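Local coordinates for Asp/Glu-specific dipeptidyl-peptidase (Flavobacterium psychrophilum, PDB 5JXF), which removes dipeptides from the N-terminus of oligopeptides, with strict specificity for an acidic residue, Asp or Glu, at the P1 position, at residues A[225-230]-A[613-618]; A[329-334]-A[619-624]. One frame throughout, in Å; residues are numbered along the deposited sequence.

Contact 1. Residues A[225-230]-A[613-618]. With ARG (arginine), chain E; ASP (aspartic acid), chain F.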
ATOM      1  N   ASP A 225      -5.031   6.397 -11.930  1.00 51.54           N
ATOM      2  CA  ASP A 225      -5.365   4.994 -11.803  1.00 55.08           C
ATOM      3  C   ASP A 225      -4.769   4.328 -10.562  1.00 51.26           C
ATOM      4  O   ASP A 225      -5.303   3.327 -10.081  1.00 51.90           O
ATOM      5  CB  ASP A 225      -4.944   4.261 -13.067  1.00 69.36           C
ATOM      6  CG  ASP A 225      -5.691   4.764 -14.294  1.00 85.18           C
ATOM      7  OD1 ASP A 225      -6.597   5.625 -14.140  1.00 95.04           O
ATOM      8  OD2 ASP A 225      -5.379   4.299 -15.410  1.00 89.85           O
ATOM      9  N   THR A 226      -3.685   4.876 -10.022  1.00 56.35           N
ATOM     10  CA  THR A 226      -3.148   4.329  -8.778  1.00 53.49           C
ATOM     11  C   THR A 226      -4.183   4.419  -7.659  1.00 48.97           C
ATOM     12  O   THR A 226      -4.473   3.426  -7.000  1.00 54.80           O
ATOM     13  CB  THR A 226      -1.850   5.053  -8.351  1.00 58.37           C
ATOM     14  OG1 THR A 226      -0.861   4.852  -9.367  1.00 55.01           O
ATOM     15  CG2 THR A 226      -1.339   4.505  -7.022  1.00 55.21           C
ATOM     16  N   ASP A 227      -4.776   5.598  -7.492  1.00 46.92           N
ATOM     17  CA  ASP A 227      -5.775   5.830  -6.452  1.00 44.27           C
ATOM     18  C   ASP A 227      -7.241   5.508  -6.832  1.00 48.62           C
ATOM     19  O   ASP A 227      -8.133   5.612  -5.991  1.00 47.19           O
ATOM     20  CB  ASP A 227      -5.695   7.290  -6.000  1.00 49.40           C
ATOM     21  CG  ASP A 227      -4.518   7.539  -5.051  1.00 54.08           C
ATOM     22  OD1 ASP A 227      -3.675   6.638  -4.950  1.00 57.92           O
ATOM     23  OD2 ASP A 227      -4.437   8.625  -4.432  1.00 60.43           O
ATOM     24  N   ASN A 228      -7.499   5.154  -8.082  1.00 46.54           N
ATOM     25  CA  ASN A 228      -8.867   4.781  -8.485  1.00 44.06           C
ATOM     26  C   ASN A 228      -9.358   3.578  -7.681  1.00 45.66           C
ATOM     27  O   ASN A 228      -8.606   2.623  -7.473  1.00 47.25           O
ATOM     28  CB  ASN A 228      -8.916   4.465  -9.971  1.00 42.90           C
ATOM     29  CG  ASN A 228     -10.353   4.462 -10.528  1.00 44.93           C
ATOM     30  OD1 ASN A 228     -11.253   5.130  -9.998  1.00 42.44           O
ATOM     31  ND2 ASN A 228     -10.561   3.703 -11.586  1.00 42.60           N
ATOM     32  N   TRP A 229     -10.608   3.643  -7.220  1.00 45.53           N
ATOM     33  CA  TRP A 229     -11.210   2.619  -6.342  1.00 47.36           C
ATOM     34  C   TRP A 229     -10.485   2.455  -4.994  1.00 45.08           C
ATOM     35  O   TRP A 229     -10.634   1.433  -4.351  1.00 50.72           O
ATOM     36  CB  TRP A 229     -11.271   1.242  -7.016  1.00 42.89           C
ATOM     37  CG  TRP A 229     -11.931   1.233  -8.344  1.00 58.67           C
ATOM     38  CD1 TRP A 229     -11.317   1.221  -9.560  1.00 58.56           C
ATOM     39  CD2 TRP A 229     -13.336   1.225  -8.602  1.00 46.05           C
ATOM     40  NE1 TRP A 229     -12.252   1.208 -10.563  1.00 51.27           N
ATOM     41  CE2 TRP A 229     -13.501   1.205 -10.004  1.00 46.34           C
ATOM     42  CE3 TRP A 229     -14.472   1.226  -7.785  1.00 46.82           C
ATOM     43  CZ2 TRP A 229     -14.766   1.211 -10.613  1.00 45.46           C
ATOM     44  CZ3 TRP A 229     -15.736   1.218  -8.394  1.00 53.06           C
ATOM     45  CH2 TRP A 229     -15.867   1.206  -9.794  1.00 46.67           C
ATOM     46  N   VAL A 230      -9.729   3.456  -4.564  1.00 42.86           N
ATOM     47  CA  VAL A 230      -8.902   3.319  -3.360  1.00 43.88           C
ATOM     48  C   VAL A 230      -9.219   4.370  -2.290  1.00 46.32           C
ATOM     49  O   VAL A 230      -9.363   5.549  -2.598  1.00 47.04           O
ATOM     50  CB  VAL A 230      -7.399   3.415  -3.708  1.00 48.10           C
ATOM     51  CG1 VAL A 230      -6.579   3.677  -2.455  1.00 55.43           C
ATOM     52  CG2 VAL A 230      -6.909   2.137  -4.410  1.00 51.02           C
ATOM     53  N   ILE A 613      -0.695  16.181   0.178  1.00 58.93           N
ATOM     54  CA  ILE A 613       0.702  16.596   0.174  1.00 59.92           C
ATOM     55  C   ILE A 613       1.634  15.408   0.424  1.00 59.79           C
ATOM     56  O   ILE A 613       2.669  15.293  -0.222  1.00 56.53           O
ATOM     57  CB  ILE A 613       0.954  17.706   1.224  1.00 58.98           C
ATOM     58  CG1 ILE A 613       0.099  18.934   0.907  1.00 64.97           C
ATOM     59  CG2 ILE A 613       2.457  18.063   1.333  1.00 55.51           C
ATOM     60  CD1 ILE A 613       0.233  19.453  -0.519  1.00 62.77           C
ATOM     61  N   GLU A 614       1.263  14.519   1.343  1.00 64.01           N
ATOM     62  CA  GLU A 614       2.048  13.305   1.597  1.00 59.21           C
ATOM     63  C   GLU A 614       2.254  12.495   0.311  1.00 58.07           C
ATOM     64  O   GLU A 614       3.293  11.874   0.120  1.00 59.89           O
ATOM     65  CB  GLU A 614       1.367  12.418   2.648  1.00 67.87           C
ATOM     66  CG  GLU A 614       1.374  12.946   4.081  1.00 71.89           C
ATOM     67  CD  GLU A 614       0.603  12.035   5.044  1.00 76.39           C
ATOM     68  OE1 GLU A 614      -0.276  11.274   4.576  1.00 67.37           O
ATOM     69  OE2 GLU A 614       0.878  12.075   6.266  1.00 85.26           O
ATOM     70  N   LYS A 615       1.260  12.516  -0.578  1.00 59.27           N
ATOM     71  CA  LYS A 615       1.314  11.758  -1.832  1.00 62.00           C
ATOM     72  C   LYS A 615       1.990  12.534  -2.977  1.00 61.49           C
ATOM     73  O   LYS A 615       2.238  11.980  -4.049  1.00 59.49           O
ATOM     74  CB  LYS A 615      -0.107  11.345  -2.260  1.00 55.87           C
ATOM     75  CG  LYS A 615      -0.817  10.384  -1.309  1.00 56.07           C
ATOM     76  CD  LYS A 615      -2.202  10.006  -1.856  1.00 59.78           C
ATOM     77  CE  LYS A 615      -2.951   9.056  -0.929  1.00 59.87           C
ATOM     78  NZ  LYS A 615      -4.338   8.800  -1.406  1.00 54.71           N
ATOM     79  N   TYR A 616       2.276  13.811  -2.743  1.00 56.83           N
ATOM     80  CA  TYR A 616       2.824  14.697  -3.772  1.00 61.69           C
ATOM     81  C   TYR A 616       4.149  14.172  -4.325  1.00 65.72           C
ATOM     82  O   TYR A 616       5.042  13.807  -3.569  1.00 61.62           O
ATOM     83  CB  TYR A 616       3.003  16.107  -3.195  1.00 65.01           C
ATOM     84  CG  TYR A 616       3.717  17.105  -4.080  1.00 66.19           C
ATOM     85  CD1 TYR A 616       3.446  17.188  -5.439  1.00 65.52           C
ATOM     86  CD2 TYR A 616       4.657  17.987  -3.541  1.00 64.53           C
ATOM     87  CE1 TYR A 616       4.094  18.116  -6.245  1.00 66.41           C
ATOM     88  CE2 TYR A 616       5.321  18.919  -4.340  1.00 68.95           C
ATOM     89  CZ  TYR A 616       5.037  18.979  -5.689  1.00 72.89           C
ATOM     90  OH  TYR A 616       5.686  19.896  -6.483  1.00 65.95           O
ATOM     91  N   ILE A 617       4.243  14.093  -5.648  1.00 63.91           N
ATOM     92  CA  ILE A 617       5.500  13.785  -6.312  1.00 64.83           C
ATOM     93  C   ILE A 617       5.676  14.802  -7.422  1.00 68.53           C
ATOM     94  O   ILE A 617       4.888  14.825  -8.373  1.00 62.94           O
ATOM     95  CB  ILE A 617       5.534  12.374  -6.901  1.00 65.44           C
ATOM     96  CG1 ILE A 617       5.283  11.324  -5.818  1.00 67.20           C
ATOM     97  CG2 ILE A 617       6.878  12.121  -7.583  1.00 62.38           C
ATOM     98  CD1 ILE A 617       5.128   9.908  -6.364  1.00 62.42           C
ATOM     99  N   PRO A 618       6.685  15.675  -7.287  1.00 65.86           N
ATOM    100  CA  PRO A 618       6.909  16.761  -8.244  1.00 68.51           C
ATOM    101  C   PRO A 618       6.971  16.272  -9.687  1.00 70.21           C
ATOM    102  O   PRO A 618       7.701  15.335  -9.995  1.00 61.65           O
ATOM    103  CB  PRO A 618       8.250  17.341  -7.792  1.00 71.19           C
ATOM    104  CG  PRO A 618       8.229  17.136  -6.324  1.00 71.00           C
ATOM    105  CD  PRO A 618       7.565  15.796  -6.114  1.00 68.07           C
TER
HETATM  106  N   ARG E 801     -13.752   4.910 -10.143  1.00 73.38           N
HETATM  107  CA  ARG E 801     -14.670   5.964 -10.549  1.00 76.34           C
HETATM  108  C   ARG E 801     -16.010   5.324 -10.927  1.00 82.31           C
HETATM  109  O   ARG E 801     -16.056   4.453 -11.790  1.00 78.78           O
HETATM  110  CB  ARG E 801     -14.089   6.774 -11.715  1.00 69.79           C
HETATM  111  CG  ARG E 801     -12.815   7.560 -11.370  1.00 73.87           C
HETATM  112  CD  ARG E 801     -12.235   8.266 -12.598  1.00 69.92           C
HETATM  113  NE  ARG E 801     -11.911   7.321 -13.663  1.00 62.69           N
HETATM  114  CZ  ARG E 801     -10.717   6.743 -13.820  1.00 68.93           C
HETATM  115  NH1 ARG E 801      -9.718   7.022 -12.982  1.00 82.54           N
HETATM  116  NH2 ARG E 801     -10.514   5.887 -14.821  1.00 60.08           N
HETATM  117  N   ASP F 802     -17.087   5.729 -10.260  1.00 92.63           N
HETATM  118  CA  ASP F 802     -18.405   5.119 -10.472  1.00106.35           C
HETATM  119  C   ASP F 802     -19.292   5.855 -11.458  1.00100.90           C
HETATM  120  O   ASP F 802     -20.490   6.036 -11.218  1.00102.92           O
HETATM  121  CB  ASP F 802     -19.143   4.971  -9.129  1.00125.56           C
HETATM  122  CG  ASP F 802     -18.778   3.691  -8.387  1.00138.94           C
HETATM  123  OD1 ASP F 802     -18.309   2.740  -9.036  1.00134.15           O
HETATM  124  OD2 ASP F 802     -18.974   3.626  -7.153  1.00159.74           O

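Contact 2. Residues A[329-334]-A[619-624]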
ATOM      1  N   ALA A 329      -0.289  15.595 -26.818  1.00 74.00           N
ATOM      2  CA  ALA A 329      -1.273  15.641 -27.897  1.00 78.65           C
ATOM      3  C   ALA A 329      -2.013  14.307 -28.019  1.00 75.75           C
ATOM      4  O   ALA A 329      -3.224  14.271 -28.283  1.00 74.00           O
ATOM      5  CB  ALA A 329      -0.597  16.005 -29.213  1.00 79.70           C
ATOM      6  N   ILE A 330      -1.272  13.217 -27.820  1.00 68.94           N
ATOM      7  CA  ILE A 330      -1.833  11.872 -27.790  1.00 70.42           C
ATOM      8  C   ILE A 330      -2.598  11.662 -26.477  1.00 70.30           C
ATOM      9  O   ILE A 330      -3.603  10.945 -26.439  1.00 73.46           O
ATOM     10  CB  ILE A 330      -0.725  10.797 -27.966  1.00 77.94           C
ATOM     11  CG1 ILE A 330      -0.115  10.891 -29.366  1.00 76.95           C
ATOM     12  CG2 ILE A 330      -1.262   9.392 -27.735  1.00 72.24           C
ATOM     13  CD1 ILE A 330       0.849   9.776 -29.695  1.00 73.13           C
ATOM     14  N   LYS A 331      -2.145  12.315 -25.410  1.00 69.09           N
ATOM     15  CA  LYS A 331      -2.871  12.277 -24.142  1.00 71.15           C
ATOM     16  C   LYS A 331      -4.234  12.988 -24.226  1.00 67.08           C
ATOM     17  O   LYS A 331      -5.201  12.560 -23.597  1.00 60.60           O
ATOM     18  CB  LYS A 331      -2.038  12.894 -23.014  1.00 70.55           C
ATOM     19  CG  LYS A 331      -2.599  12.607 -21.628  1.00 69.38           C
ATOM     20  CD  LYS A 331      -1.852  13.345 -20.527  1.00 69.58           C
ATOM     21  CE  LYS A 331      -2.278  12.825 -19.164  1.00 71.05           C
ATOM     22  NZ  LYS A 331      -1.615  13.555 -18.045  1.00 70.38           N
ATOM     23  N   ILE A 332      -4.307  14.074 -24.987  1.00 63.92           N
ATOM     24  CA  ILE A 332      -5.571  14.791 -25.155  1.00 65.48           C
ATOM     25  C   ILE A 332      -6.527  13.954 -26.015  1.00 64.11           C
ATOM     26  O   ILE A 332      -7.740  13.963 -25.811  1.00 67.46           O
ATOM     27  CB  ILE A 332      -5.356  16.182 -25.797  1.00 67.50           C
ATOM     28  CG1 ILE A 332      -4.544  17.080 -24.871  1.00 70.48           C
ATOM     29  CG2 ILE A 332      -6.684  16.851 -26.117  1.00 78.06           C
ATOM     30  CD1 ILE A 332      -4.336  18.461 -25.421  1.00 69.67           C
ATOM     31  N   GLN A 333      -5.960  13.225 -26.970  1.00 64.99           N
ATOM     32  CA  GLN A 333      -6.719  12.309 -27.807  1.00 71.82           C
ATOM     33  C   GLN A 333      -7.315  11.142 -27.025  1.00 70.09           C
ATOM     34  O   GLN A 333      -8.461  10.734 -27.272  1.00 66.18           O
ATOM     35  CB  GLN A 333      -5.839  11.752 -28.923  1.00 74.60           C
ATOM     36  CG  GLN A 333      -5.649  12.672 -30.101  1.00 76.01           C
ATOM     37  CD  GLN A 333      -4.950  11.976 -31.247  1.00 80.34           C
ATOM     38  OE1 GLN A 333      -3.997  11.218 -31.043  1.00 81.30           O
ATOM     39  NE2 GLN A 333      -5.427  12.220 -32.464  1.00 79.80           N
ATOM     40  N   TYR A 334      -6.536  10.600 -26.091  1.00 64.34           N
ATOM     41  CA  TYR A 334      -6.889   9.316 -25.499  1.00 65.38           C
ATOM     42  C   TYR A 334      -7.384   9.403 -24.065  1.00 64.32           C
ATOM     43  O   TYR A 334      -7.814   8.390 -23.507  1.00 65.26           O
ATOM     44  CB  TYR A 334      -5.692   8.355 -25.584  1.00 67.08           C
ATOM     45  CG  TYR A 334      -5.628   7.644 -26.911  1.00 69.45           C
ATOM     46  CD1 TYR A 334      -5.044   8.248 -28.020  1.00 74.75           C
ATOM     47  CD2 TYR A 334      -6.178   6.381 -27.068  1.00 66.47           C
ATOM     48  CE1 TYR A 334      -5.000   7.604 -29.251  1.00 72.79           C
ATOM     49  CE2 TYR A 334      -6.134   5.728 -28.293  1.00 69.90           C
ATOM     50  CZ  TYR A 334      -5.548   6.346 -29.376  1.00 72.15           C
ATOM     51  OH  TYR A 334      -5.521   5.699 -30.584  1.00 82.42           O
ATOM     52  N   GLY A 619       6.154  16.881 -10.546  1.00 74.57           N
ATOM     53  CA  GLY A 619       6.160  16.588 -11.971  1.00 74.23           C
ATOM     54  C   GLY A 619       5.736  15.184 -12.358  1.00 68.99           C
ATOM     55  O   GLY A 619       5.935  14.764 -13.494  1.00 70.35           O
ATOM     56  N   ASP A 620       5.157  14.455 -11.411  1.00 66.84           N
ATOM     57  CA  ASP A 620       4.675  13.105 -11.679  1.00 72.00           C
ATOM     58  C   ASP A 620       3.382  13.075 -12.521  1.00 68.11           C
ATOM     59  O   ASP A 620       2.508  13.931 -12.388  1.00 69.46           O
ATOM     60  CB  ASP A 620       4.456  12.366 -10.361  1.00 71.65           C
ATOM     61  CG  ASP A 620       4.030  10.931 -10.566  1.00 76.40           C
ATOM     62  OD1 ASP A 620       2.806  10.681 -10.668  1.00 74.86           O
ATOM     63  OD2 ASP A 620       4.921  10.055 -10.629  1.00 80.23           O
ATOM     64  N   TYR A 621       3.291  12.077 -13.395  1.00 64.75           N
ATOM     65  CA  TYR A 621       2.123  11.842 -14.251  1.00 66.80           C
ATOM     66  C   TYR A 621       0.806  11.889 -13.458  1.00 65.73           C
ATOM     67  O   TYR A 621      -0.145  12.575 -13.847  1.00 66.39           O
ATOM     68  CB  TYR A 621       2.275  10.489 -14.958  1.00 62.10           C
ATOM     69  CG  TYR A 621       1.341  10.258 -16.131  1.00 67.80           C
ATOM     70  CD1 TYR A 621       1.534  10.912 -17.342  1.00 70.50           C
ATOM     71  CD2 TYR A 621       0.266   9.388 -16.022  1.00 59.84           C
ATOM     72  CE1 TYR A 621       0.681  10.703 -18.420  1.00 66.85           C
ATOM     73  CE2 TYR A 621      -0.590   9.168 -17.088  1.00 64.38           C
ATOM     74  CZ  TYR A 621      -0.381   9.827 -18.282  1.00 69.28           C
ATOM     75  OH  TYR A 621      -1.239   9.605 -19.334  1.00 68.12           O
ATOM     76  N   GLU A 622       0.781  11.188 -12.326  1.00 64.18           N
ATOM     77  CA  GLU A 622      -0.423  11.050 -11.512  1.00 60.99           C
ATOM     78  C   GLU A 622      -0.456  11.951 -10.273  1.00 57.08           C
ATOM     79  O   GLU A 622      -1.475  12.569  -9.982  1.00 57.47           O
ATOM     80  CB  GLU A 622      -0.587   9.590 -11.074  1.00 65.88           C
ATOM     81  CG  GLU A 622      -0.504   8.569 -12.213  1.00 76.48           C
ATOM     82  CD  GLU A 622      -0.545   7.124 -11.719  1.00 83.31           C
ATOM     83  OE1 GLU A 622      -0.297   6.897 -10.515  1.00 77.27           O
ATOM     84  OE2 GLU A 622      -0.832   6.216 -12.532  1.00 89.16           O
ATOM     85  N   PHE A 623       0.647  12.030  -9.532  1.00 53.06           N
ATOM     86  CA  PHE A 623       0.591  12.700  -8.234  1.00 54.19           C
ATOM     87  C   PHE A 623       1.270  14.065  -8.182  1.00 57.55           C
ATOM     88  O   PHE A 623       1.592  14.542  -7.092  1.00 51.45           O
ATOM     89  CB  PHE A 623       1.211  11.818  -7.146  1.00 58.45           C
ATOM     90  CG  PHE A 623       0.493  10.518  -6.922  1.00 57.71           C
ATOM     91  CD1 PHE A 623      -0.602  10.446  -6.071  1.00 57.02           C
ATOM     92  CD2 PHE A 623       0.921   9.362  -7.551  1.00 54.65           C
ATOM     93  CE1 PHE A 623      -1.266   9.236  -5.849  1.00 50.31           C
ATOM     94  CE2 PHE A 623       0.265   8.145  -7.335  1.00 49.27           C
ATOM     95  CZ  PHE A 623      -0.839   8.093  -6.481  1.00 52.35           C
ATOM     96  N   ASP A 624       1.489  14.702  -9.327  1.00 52.58           N
ATOM     97  CA  ASP A 624       1.923  16.102  -9.308  1.00 57.94           C
ATOM     98  C   ASP A 624       0.783  16.970  -8.755  1.00 57.21           C
ATOM     99  O   ASP A 624      -0.382  16.596  -8.852  1.00 56.62           O
ATOM    100  CB  ASP A 624       2.340  16.557 -10.711  1.00 61.79           C
ATOM    101  CG  ASP A 624       3.032  17.908 -10.719  1.00 71.10           C
ATOM    102  OD1 ASP A 624       3.372  18.437  -9.634  1.00 73.98           O
ATOM    103  OD2 ASP A 624       3.260  18.431 -11.828  1.00 77.66           O
TER
HETATM  104  O   HOH W   1      -2.375  12.816 -15.856  1.00 68.63           O

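Contact 1. Residues A[225-230]-A[613-618]
Lys-615 NZ is gripped by three acceptors: Asp-227 OD2 across the contact, and His-234 ND1 and Pro-232 O just downstream of 225-230. The bond to Asp-227 OD2 is a salt bridge in which NZ lies 3.0 Å from OD2. The approach is 46° out of the carboxylate plane, so the ammonium sits above the group. Beyond CG the lysine is fully extended, and it meets the aspartate from the opposite direction, carrying its charge from helix 609-615 across to Asp-227. CD follows, 3.7 Å from Asp-227 OD2.

Asp-227 opens a type II turn closing at Val-230, where the Val-230 N to Asp-227 O bond is weak. The turn presents Asn-228 and Trp-229 to the bound Arg-Asp dipeptide. With Asn-228 CG anti to its own N (chi1 -164°), OD1 takes a short 2.5 Å hydrogen bond from the arginine N. That same nitrogen lies 3.7 Å above the Trp-229 ring plane, over its centre. Asn-343 and Asp-679 also bond the arginine. At the far end of the ligand arginine, NH1 lies 3.6 Å from Asp-225 OD1, a longer approach that may still add electrostatic attraction.

Chemically, the lysine ammonium probably offsets the charge of the buried Asp-227 carboxylate, linking the start of the substrate-binding turn to helix 609-615, with His-234 and Pro-232 sharing the ammonium.

Contact 2. Residues A[329-334]-A[619-624]
Lys-331 CE and the hydroxyl of Tyr-621 make the nearest approach here, with CE 3.4 Å from OH. The two side chains run toward each other from opposite directions. Lys-331 sets out with CG anti to its backbone N (chi1 -167°) and stays extended through every later torsion, which carries the ammonium out from the helix to the Tyr-621 ring. NZ ends 4.2 Å from the Tyr-621 ring centroid and 30° off the ring normal, an off-centre cation-pi contact displaced toward CE1, the ring atom 3.7 Å from NZ. Tyr-621 likewise has its first torsion near trans (-165°), and although its CB does not point at the helix, its phenol end swings nearer to it.

The tyrosine belongs to the irregular loop between helices 609-615 and 627-635, and the loop bends round Asp-620 in an Asx turn. Asp-620 OD1 accepts from Glu-622 N at 2.7 Å and from Phe-623 N at 2.8 Å, the two donors reaching it from opposite faces of the carboxylate plane. Tyr-621 thus sits inside a turn closed on itself by a side chain. A water donates to Tyr-621 O at 3.0 Å, on the same side of the ring as NZ; its modelled separation from Lys-331 NZ is too short to be trusted. The ring has a second cation-pi partner, Arg-325, and packs on Asp-321 and Met-324 of helix 295-325.

Both contacts use the chain around and after helix 609-615: contact 1 uses Lys-615, near where helix gives way to loop, contact 2 the loop further on. They are joined directly, since Ile-617 and Phe-623 share backbone hydrogen bonding and Thr-226 OG1 probably hydrogen-bonds Glu-622 OE1, although that modelled separation is doubtfully short. Helix 328-357 is common as well, supplying Lys-331 to contact 2 and Asn-343 to the pocket beside contact 1. Their centres lie about 14 Å apart. Contact 1 is partly buried, borders the dipeptide site and centres on a salt bridge whose ammonium neutral acceptors also hold; contact 2 is a surface contact away from the annotated sites, where a lysine meets an aromatic ring without direct hydrogen bonding.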